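Local coordinates for aldehyde dehydrogenase (Listeria monocytogenes, PDB 3K9D), which probably oxidises aldehydes with NAD or NADP as the electron acceptor, at residues K26-M31 with I131-G136; G92-D97 with F440-I445; K237-S242 with I376-D381. One frame throughout, in Å; residues are numbered along the deposited sequence.

From the N terminus, interaction 1 closes a loop of 99 residues, joining the C-terminal parts of helices 6-28 and 121-134. Before that loop is complete, strand 92-97 has already opened interaction 2, which is completed 342 residues later by strand 440-447; the two loops therefore cross. They also touch in space, through Ala135 and Phe440, with centres 15 Å apart. Interaction 3 joins helix 232-243 to strand 374-378 within the long excursion that interaction 2 closes, on the other side of the chain's centre from interaction 1. It belongs to the parallel seven-stranded sheet, whereas interaction 2 belongs to the mixed sheet; both reach the second subunit.

Interaction 1 (K26-M31 with I131-G136); sequences KELAAM and ISIKAG
Leu28 and Ile133 make the apolar part of this contact: CD1 of Leu28 lies 3.9 Å from CD1 of Ile133, methyl against methyl, and the two side chains cross at about a right angle. Branched aliphatic residues suit this buried place because their methyl ends can meet without any polar atom to satisfy. Ile133 reaches across with its longer branch, CG1 standing anti to the carbonyl carbon (chi1 -67°). Ile36 and Ile39 of helix 33-49 extend the apolar cluster, touching Leu28 and Ile133 respectively.

Side chain meets backbone at Gly136, where CB of Leu28 packs 4.0 Å from the carbonyl O. That oxygen accepts a hydrogen bond from Gln25, one residue before the first segment, so a buried polar atom has a partner.

Backbone bonds shape both segments. Met31 N donates to Leu28 O at 3.1 Å in a type I turn from Leu28 to Met31. At Gly136 phi is positive, 87°, a value glycine adopts readily, and two backbone bonds return into the last helical turn, one of them from Gly136 N to Ile133 O at 3.0 Å. This is a Schellman motif, a common C-terminal ending of an alpha-helix, here leading from helix 121-134 into strand 138-143.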
loop_
_atom_site.group_PDB
_atom_site.type_symbol
_atom_site.label_atom_id
_atom_site.label_comp_id
_atom_site.label_asym_id
_atom_site.label_seq_id
_atom_site.Cartn_x
_atom_site.Cartn_y
_atom_site.Cartn_z
ATOM N N LYS A 26 -5.565 7.065 20.217
ATOM C CA LYS A 26 -5.499 8.527 20.403
ATOM C C LYS A 26 -4.662 8.895 21.617
ATOM O O LYS A 26 -3.933 9.882 21.603
ATOM C CB LYS A 26 -6.901 9.145 20.427
ATOM C CG LYS A 26 -7.497 9.156 19.008
ATOM C CD LYS A 26 -8.957 9.582 18.934
ATOM C CE LYS A 26 -9.655 9.010 17.682
ATOM N NZ LYS A 26 -9.044 9.355 16.366
ATOM N N GLU A 27 -4.714 8.041 22.633
ATOM C CA GLU A 27 -3.818 8.143 23.766
ATOM C C GLU A 27 -2.358 7.769 23.417
ATOM O O GLU A 27 -1.437 8.470 23.816
ATOM C CB GLU A 27 -4.368 7.298 24.905
ATOM C CG GLU A 27 -3.999 7.766 26.261
ATOM C CD GLU A 27 -4.824 7.090 27.329
ATOM O OE1 GLU A 27 -4.232 6.543 28.288
ATOM O OE2 GLU A 27 -6.068 7.099 27.195
ATOM N N LEU A 28 -2.152 6.692 22.653
ATOM C CA LEU A 28 -0.814 6.351 22.155
ATOM C C LEU A 28 -0.234 7.445 21.257
ATOM O O LEU A 28 0.972 7.680 21.266
ATOM C CB LEU A 28 -0.842 5.050 21.352
ATOM C CG LEU A 28 -0.935 3.697 22.038
ATOM C CD1 LEU A 28 -1.140 2.641 20.959
ATOM C CD2 LEU A 28 0.319 3.404 22.869
ATOM N N ALA A 29 -1.110 8.090 20.476
ATOM C CA ALA A 29 -0.747 9.165 19.541
ATOM C C ALA A 29 -0.184 10.433 20.215
ATOM O O ALA A 29 0.506 11.220 19.573
ATOM C CB ALA A 29 -1.949 9.523 18.656
ATOM N N ALA A 30 -0.478 10.627 21.498
ATOM C CA ALA A 30 0.076 11.745 22.263
ATOM C C ALA A 30 1.447 11.438 22.895
ATOM O O ALA A 30 2.173 12.354 23.300
ATOM C CB ALA A 30 -0.914 12.186 23.334
ATOM N N MET A 31 1.792 10.155 22.986
ATOM C CA MET A 31 3.032 9.724 23.646
ATOM C C MET A 31 4.276 9.999 22.803
ATOM O O MET A 31 4.227 9.935 21.570
ATOM C CB MET A 31 2.986 8.229 23.977
ATOM C CG MET A 31 1.794 7.770 24.784
ATOM S SD MET A 31 1.963 6.028 25.293
ATOM C CE MET A 31 0.635 5.977 26.468
ATOM N N ILE A 131 5.349 -4.350 16.304
ATOM C CA ILE A 131 5.474 -3.411 15.179
ATOM C C ILE A 131 4.337 -2.358 15.077
ATOM O O ILE A 131 4.599 -1.200 14.756
ATOM C CB ILE A 131 5.778 -4.138 13.820
ATOM C CG1 ILE A 131 4.612 -5.031 13.367
ATOM C CG2 ILE A 131 7.086 -4.954 13.953
ATOM C CD1 ILE A 131 4.702 -5.483 11.943
ATOM N N SER A 132 3.099 -2.759 15.381
ATOM C CA SER A 132 1.960 -1.830 15.410
ATOM C C SER A 132 2.106 -0.790 16.508
ATOM O O SER A 132 2.016 0.411 16.244
ATOM C CB SER A 132 0.630 -2.567 15.584
ATOM O OG SER A 132 0.441 -3.514 14.546
ATOM N N ILE A 133 2.351 -1.255 17.732
ATOM C CA ILE A 133 2.573 -0.378 18.886
ATOM C C ILE A 133 3.781 0.546 18.674
ATOM O O ILE A 133 3.714 1.743 19.007
ATOM C CB ILE A 133 2.708 -1.190 20.216
ATOM C CG1 ILE A 133 1.380 -1.878 20.584
ATOM C CG2 ILE A 133 3.202 -0.304 21.354
ATOM C CD1 ILE A 133 0.298 -0.946 21.162
ATOM N N LYS A 134 4.852 0.005 18.081
ATOM C CA LYS A 134 6.062 0.784 17.724
ATOM C C LYS A 134 5.756 1.988 16.837
ATOM O O LYS A 134 6.386 3.043 16.976
ATOM C CB LYS A 134 7.103 -0.104 17.027
ATOM C CG LYS A 134 8.398 0.594 16.593
ATOM C CD LYS A 134 9.172 1.208 17.755
ATOM C CE LYS A 134 10.333 2.036 17.237
ATOM N NZ LYS A 134 11.472 2.226 18.186
ATOM N N ALA A 135 4.787 1.825 15.940
ATOM C CA ALA A 135 4.392 2.897 15.026
ATOM C C ALA A 135 3.239 3.770 15.560
ATOM O O ALA A 135 2.765 4.675 14.861
ATOM C CB ALA A 135 4.078 2.317 13.644
ATOM N N GLY A 136 2.814 3.505 16.803
ATOM C CA GLY A 136 1.801 4.319 17.499
ATOM C C GLY A 136 0.357 3.916 17.237
ATOM O O GLY A 136 -0.564 4.729 17.409
#

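Interaction 2 (G92-D97 with F440-I445); sequences GMLKED and FNIRRI
The first torsions of Leu94 and Phe440 set their ends toward each other across the intervening strand: CG of Leu94 stands anti to its carbonyl carbon (chi1 -58°), while CG of Phe440 sits between the backbone N and the carbonyl carbon (chi1 66°). The side chains approach from opposite directions, and CD1 of Leu94 comes 3.8 Å from CE1 of Phe440, with CZ next nearest at 4.2 Å from that methyl. The approach to the ring is oblique. The same Leu94 methyl also meets Ile442, whose CD1 lies 4.0 Å from CD1 of Leu94. Leucine suits this place because one terminal methyl, apolar and far enough out, reaches both residues across strands that are not directly paired: the nearest CA atoms, those of Leu94 and Ile442, are 9.0 Å apart.

Strand 102-116 lies between them in the mixed sheet, antiparallel to both, and Phe440 and Ile442 also touch its Ala106 and Glu104. These antiparallel strands, extended into the second subunit, are consistent with the oligomerisation arm of aldehyde dehydrogenases. Leu94 and Lys95 both face Glu104 in a classic beta bulge, and Lys95 forms a salt bridge with the carboxylate of Glu104.

Within strand 440-447, Ile442 CG2 sits 3.7 Å above one face of the Arg444 guanidinium, over its centre. Arg444 is salt-bridged to Asp432 of the second subunit, and Arg443 donates through NE and NH1 to the backbone oxygens of Val394 and Ala389 of that subunit. Arg444 and Ile445 pair in parallel with a strand of the second subunit, carrying the sheet across the dimer interface.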
loop_
_atom_site.group_PDB
_atom_site.type_symbol
_atom_site.label_atom_id
_atom_site.label_comp_id
_atom_site.label_asym_id
_atom_site.label_seq_id
_atom_site.Cartn_x
_atom_site.Cartn_y
_atom_site.Cartn_z
ATOM N N GLY A 92 6.327 11.008 15.606
ATOM C CA GLY A 92 6.504 12.466 15.575
ATOM C C GLY A 92 7.418 12.932 14.456
ATOM O O GLY A 92 7.528 12.265 13.436
ATOM N N MET A 93 8.080 14.069 14.671
ATOM C CA MET A 93 8.944 14.683 13.665
ATOM C C MET A 93 10.149 13.805 13.341
ATOM O O MET A 93 10.964 13.519 14.219
ATOM C CB MET A 93 9.429 16.049 14.139
ATOM C CG MET A 93 10.305 16.779 13.139
ATOM S SD MET A 93 9.327 17.679 11.924
ATOM C CE MET A 93 8.688 18.979 12.964
ATOM N N LEU A 94 10.257 13.401 12.077
ATOM C CA LEU A 94 11.339 12.539 11.639
ATOM C C LEU A 94 12.457 13.322 10.969
ATOM O O LEU A 94 13.636 13.080 11.226
ATOM C CB LEU A 94 10.814 11.450 10.694
ATOM C CG LEU A 94 9.723 10.484 11.171
ATOM C CD1 LEU A 94 9.285 9.598 10.019
ATOM C CD2 LEU A 94 10.187 9.628 12.350
ATOM N N LYS A 95 12.085 14.261 10.106
ATOM C CA LYS A 95 13.040 14.916 9.227
ATOM C C LYS A 95 12.682 16.378 9.084
ATOM O O LYS A 95 11.500 16.716 9.049
ATOM C CB LYS A 95 12.995 14.265 7.849
ATOM C CG LYS A 95 14.110 13.295 7.555
ATOM C CD LYS A 95 13.888 12.596 6.217
ATOM C CE LYS A 95 13.725 13.585 5.065
ATOM N NZ LYS A 95 13.631 12.876 3.751
ATOM N N GLU A 96 13.704 17.234 9.022
ATOM C CA GLU A 96 13.546 18.662 8.778
ATOM C C GLU A 96 14.547 19.077 7.703
ATOM O O GLU A 96 15.681 19.455 8.017
ATOM C CB GLU A 96 13.794 19.471 10.062
ATOM C CG GLU A 96 12.738 19.303 11.143
ATOM C CD GLU A 96 13.234 19.718 12.513
ATOM O OE1 GLU A 96 13.514 20.927 12.715
ATOM O OE2 GLU A 96 13.337 18.830 13.389
ATOM N N ASP A 97 14.137 18.982 6.440
ATOM C CA ASP A 97 14.987 19.405 5.323
ATOM C C ASP A 97 14.850 20.909 5.132
ATOM O O ASP A 97 13.816 21.387 4.668
ATOM C CB ASP A 97 14.632 18.631 4.038
ATOM C CG ASP A 97 15.552 18.957 2.868
ATOM O OD1 ASP A 97 15.661 18.109 1.953
ATOM O OD2 ASP A 97 16.163 20.051 2.842
ATOM N N PHE A 440 3.050 3.362 9.439
ATOM C CA PHE A 440 2.778 4.794 9.567
ATOM C C PHE A 440 2.801 5.466 8.202
ATOM O O PHE A 440 3.497 5.003 7.287
ATOM C CB PHE A 440 3.662 5.517 10.620
ATOM C CG PHE A 440 5.131 5.569 10.298
ATOM C CD1 PHE A 440 5.663 6.618 9.555
ATOM C CD2 PHE A 440 5.994 4.595 10.786
ATOM C CE1 PHE A 440 7.029 6.673 9.271
ATOM C CE2 PHE A 440 7.360 4.643 10.515
ATOM C CZ PHE A 440 7.880 5.675 9.751
ATOM N N ASN A 441 2.003 6.532 8.075
ATOM C CA ASN A 441 2.035 7.424 6.929
ATOM C C ASN A 441 3.020 8.550 7.224
ATOM O O ASN A 441 3.244 8.895 8.377
ATOM C CB ASN A 441 0.657 8.062 6.682
ATOM C CG ASN A 441 -0.388 7.086 6.189
ATOM O OD1 ASN A 441 -1.515 7.103 6.685
ATOM N ND2 ASN A 441 -0.051 6.267 5.182
ATOM N N ILE A 442 3.587 9.140 6.178
ATOM C CA ILE A 442 4.383 10.348 6.339
ATOM C C ILE A 442 3.580 11.600 5.948
ATOM O O ILE A 442 3.098 11.716 4.818
ATOM C CB ILE A 442 5.703 10.255 5.561
ATOM C CG1 ILE A 442 6.534 9.071 6.103
ATOM C CG2 ILE A 442 6.458 11.582 5.587
ATOM C CD1 ILE A 442 8.028 9.297 6.182
ATOM N N ARG A 443 3.429 12.514 6.899
ATOM C CA ARG A 443 2.914 13.862 6.622
ATOM C C ARG A 443 4.066 14.807 6.268
ATOM O O ARG A 443 5.041 14.913 7.015
ATOM C CB ARG A 443 2.139 14.401 7.825
ATOM C CG ARG A 443 1.798 15.892 7.777
ATOM C CD ARG A 443 1.284 16.390 9.128
ATOM N NE ARG A 443 0.216 15.535 9.653
ATOM C CZ ARG A 443 0.070 15.195 10.932
ATOM N NH1 ARG A 443 0.936 15.612 11.847
ATOM N NH2 ARG A 443 -0.936 14.408 11.293
ATOM N N ARG A 444 3.937 15.494 5.139
ATOM C CA ARG A 444 4.930 16.471 4.717
ATOM C C ARG A 444 4.453 17.903 4.821
ATOM O O ARG A 444 3.358 18.251 4.368
ATOM C CB ARG A 444 5.421 16.171 3.310
ATOM C CG ARG A 444 6.217 14.887 3.249
ATOM C CD ARG A 444 5.963 14.204 1.963
ATOM N NE ARG A 444 6.575 12.882 1.883
ATOM C CZ ARG A 444 5.894 11.745 1.926
ATOM N NH1 ARG A 444 4.573 11.757 2.093
ATOM N NH2 ARG A 444 6.535 10.590 1.801
ATOM N N ILE A 445 5.287 18.731 5.438
ATOM C CA ILE A 445 4.952 20.125 5.684
ATOM C C ILE A 445 5.925 20.921 4.845
ATOM O O ILE A 445 7.132 20.863 5.075
ATOM C CB ILE A 445 5.065 20.498 7.191
ATOM C CG1 ILE A 445 4.172 19.585 8.026
ATOM C CG2 ILE A 445 4.712 21.977 7.428
ATOM C CD1 ILE A 445 4.846 18.309 8.520
#

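Interaction 3 (K237-S242 with I376-D381); sequences KHILDS and IIHSED
Here a helix packs on the face of the seven-stranded parallel sheet of an alpha/beta domain, consistent with the catalytic domain of the family, and the buried contact centres on the imidazole of His378, at the end of strand 374-378, against helix 232-243. Two successive helix residues meet that ring obliquely: CE1 of His378 lies 3.8 Å from CB of His238, and NE2 of His378 lies 3.8 Å from CG1 of Ile239. The same CE1 lies at the edge of the His238 ring, near its plane.

A water joins the two histidines, 3.0 Å from ND1 of His238 and 2.7 Å from ND1 of His378, in plane at the edge of the His378 ring. Histidine suits position 378 because its CE1-NE2 side packs on the helix while ND1 takes the water. His238 packs with CB and holds polar partners at both ring nitrogens, NE2 bonding to Glu451 of the second subunit, which may favour a protonated ring. NZ of Lys237 bridges to OD2 of Asp241 at 2.8 Å, and also to Glu451 and Glu453 of the second subunit.

Strand 374-378 runs between strands 223-226 and 396-399, while Ile239 also touches Ala224 and Ile226 of the former and Phe271 of helix 261-273.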
loop_
_atom_site.group_PDB
_atom_site.type_symbol
_atom_site.label_atom_id
_atom_site.label_comp_id
_atom_site.label_asym_id
_atom_site.label_seq_id
_atom_site.Cartn_x
_atom_site.Cartn_y
_atom_site.Cartn_z
ATOM N N LYS A 237 21.910 -29.517 4.297
ATOM C CA LYS A 237 21.690 -29.188 5.723
ATOM C C LYS A 237 20.742 -27.998 5.868
ATOM O O LYS A 237 19.841 -28.021 6.692
ATOM C CB LYS A 237 23.025 -28.887 6.414
ATOM C CG LYS A 237 22.945 -28.499 7.880
ATOM C CD LYS A 237 24.246 -27.839 8.326
ATOM C CE LYS A 237 24.140 -27.328 9.760
ATOM N NZ LYS A 237 23.243 -26.126 9.879
ATOM N N HIS A 238 20.949 -26.972 5.048
ATOM C CA HIS A 238 20.069 -25.798 5.043
ATOM C C HIS A 238 18.619 -26.146 4.677
ATOM O O HIS A 238 17.698 -25.749 5.372
ATOM C CB HIS A 238 20.625 -24.705 4.136
ATOM C CG HIS A 238 21.796 -23.968 4.717
ATOM N ND1 HIS A 238 22.609 -23.151 3.961
ATOM C CD2 HIS A 238 22.281 -23.911 5.982
ATOM C CE1 HIS A 238 23.550 -22.635 4.730
ATOM N NE2 HIS A 238 23.371 -23.076 5.961
ATOM N N ILE A 239 18.439 -26.914 3.612
ATOM C CA ILE A 239 17.107 -27.302 3.131
ATOM C C ILE A 239 16.404 -28.149 4.198
ATOM O O ILE A 239 15.216 -27.976 4.452
ATOM C CB ILE A 239 17.197 -28.062 1.775
ATOM C CG1 ILE A 239 17.713 -27.120 0.675
ATOM C CG2 ILE A 239 15.845 -28.675 1.374
ATOM C CD1 ILE A 239 18.046 -27.790 -0.644
ATOM N N LEU A 240 17.153 -29.054 4.828
ATOM C CA LEU A 240 16.613 -29.871 5.910
ATOM C C LEU A 240 16.326 -29.048 7.158
ATOM O O LEU A 240 15.294 -29.258 7.776
ATOM C CB LEU A 240 17.517 -31.074 6.231
ATOM C CG LEU A 240 17.708 -32.055 5.069
ATOM C CD1 LEU A 240 18.605 -33.190 5.511
ATOM C CD2 LEU A 240 16.368 -32.600 4.584
ATOM N N ASP A 241 17.217 -28.108 7.497
ATOM C CA ASP A 241 17.037 -27.212 8.672
ATOM C C ASP A 241 15.719 -26.456 8.596
ATOM O O ASP A 241 15.017 -26.304 9.601
ATOM C CB ASP A 241 18.177 -26.181 8.796
ATOM C CG ASP A 241 19.448 -26.754 9.428
ATOM O OD1 ASP A 241 19.410 -27.868 9.986
ATOM O OD2 ASP A 241 20.496 -26.077 9.358
ATOM N N SER A 242 15.411 -25.977 7.391
ATOM C CA SER A 242 14.203 -25.197 7.122
ATOM C C SER A 242 12.955 -26.055 6.926
ATOM O O SER A 242 11.911 -25.801 7.527
ATOM C CB SER A 242 14.455 -24.302 5.904
ATOM O OG SER A 242 13.297 -24.109 5.127
ATOM N N ILE A 376 14.762 -20.112 -3.342
ATOM C CA ILE A 376 16.046 -20.313 -2.666
ATOM C C ILE A 376 17.051 -20.822 -3.707
ATOM O O ILE A 376 16.701 -21.593 -4.583
ATOM C CB ILE A 376 15.923 -21.299 -1.455
ATOM C CG1 ILE A 376 14.789 -20.899 -0.499
ATOM C CG2 ILE A 376 17.257 -21.410 -0.689
ATOM C CD1 ILE A 376 13.444 -21.608 -0.754
ATOM N N ILE A 377 18.284 -20.322 -3.661
ATOM C CA ILE A 377 19.328 -20.811 -4.538
ATOM C C ILE A 377 20.608 -21.072 -3.733
ATOM O O ILE A 377 20.991 -20.280 -2.860
ATOM C CB ILE A 377 19.624 -19.823 -5.723
ATOM C CG1 ILE A 377 20.582 -20.478 -6.744
ATOM C CG2 ILE A 377 20.152 -18.491 -5.210
ATOM C CD1 ILE A 377 20.917 -19.639 -7.992
ATOM N N HIS A 378 21.248 -22.199 -4.031
ATOM C CA HIS A 378 22.536 -22.534 -3.461
ATOM C C HIS A 378 23.506 -22.562 -4.600
ATOM O O HIS A 378 23.344 -23.328 -5.552
ATOM C CB HIS A 378 22.486 -23.878 -2.720
ATOM C CG HIS A 378 21.477 -23.910 -1.616
ATOM N ND1 HIS A 378 21.789 -23.612 -0.307
ATOM C CD2 HIS A 378 20.154 -24.202 -1.629
ATOM C CE1 HIS A 378 20.703 -23.719 0.436
ATOM N NE2 HIS A 378 19.693 -24.059 -0.346
ATOM N N SER A 379 24.506 -21.700 -4.502
ATOM C CA SER A 379 25.412 -21.455 -5.602
ATOM C C SER A 379 26.584 -20.662 -5.086
ATOM O O SER A 379 26.428 -19.850 -4.174
ATOM C CB SER A 379 24.726 -20.623 -6.697
ATOM O OG SER A 379 25.573 -20.499 -7.814
ATOM N N GLU A 380 27.748 -20.897 -5.684
ATOM C CA GLU A 380 28.900 -20.023 -5.476
ATOM C C GLU A 380 29.186 -19.174 -6.723
ATOM O O GLU A 380 30.252 -18.553 -6.859
ATOM C CB GLU A 380 30.134 -20.831 -5.056
ATOM C CG GLU A 380 29.945 -21.624 -3.745
ATOM C CD GLU A 380 29.776 -20.730 -2.527
ATOM O OE1 GLU A 380 30.374 -19.635 -2.504
ATOM O OE2 GLU A 380 29.045 -21.116 -1.589
ATOM N N ASP A 381 28.219 -19.138 -7.631
ATOM C CA ASP A 381 28.374 -18.398 -8.871
ATOM C C ASP A 381 27.559 -17.115 -8.815
ATOM O O ASP A 381 26.339 -17.130 -9.004
ATOM C CB ASP A 381 27.956 -19.261 -10.067
ATOM C CG ASP A 381 28.347 -18.649 -11.407
ATOM O OD1 ASP A 381 28.044 -17.465 -11.648
ATOM O OD2 ASP A 381 28.926 -19.357 -12.247
HETATM O O HOH W 1 23.965 -23.420 1.329
#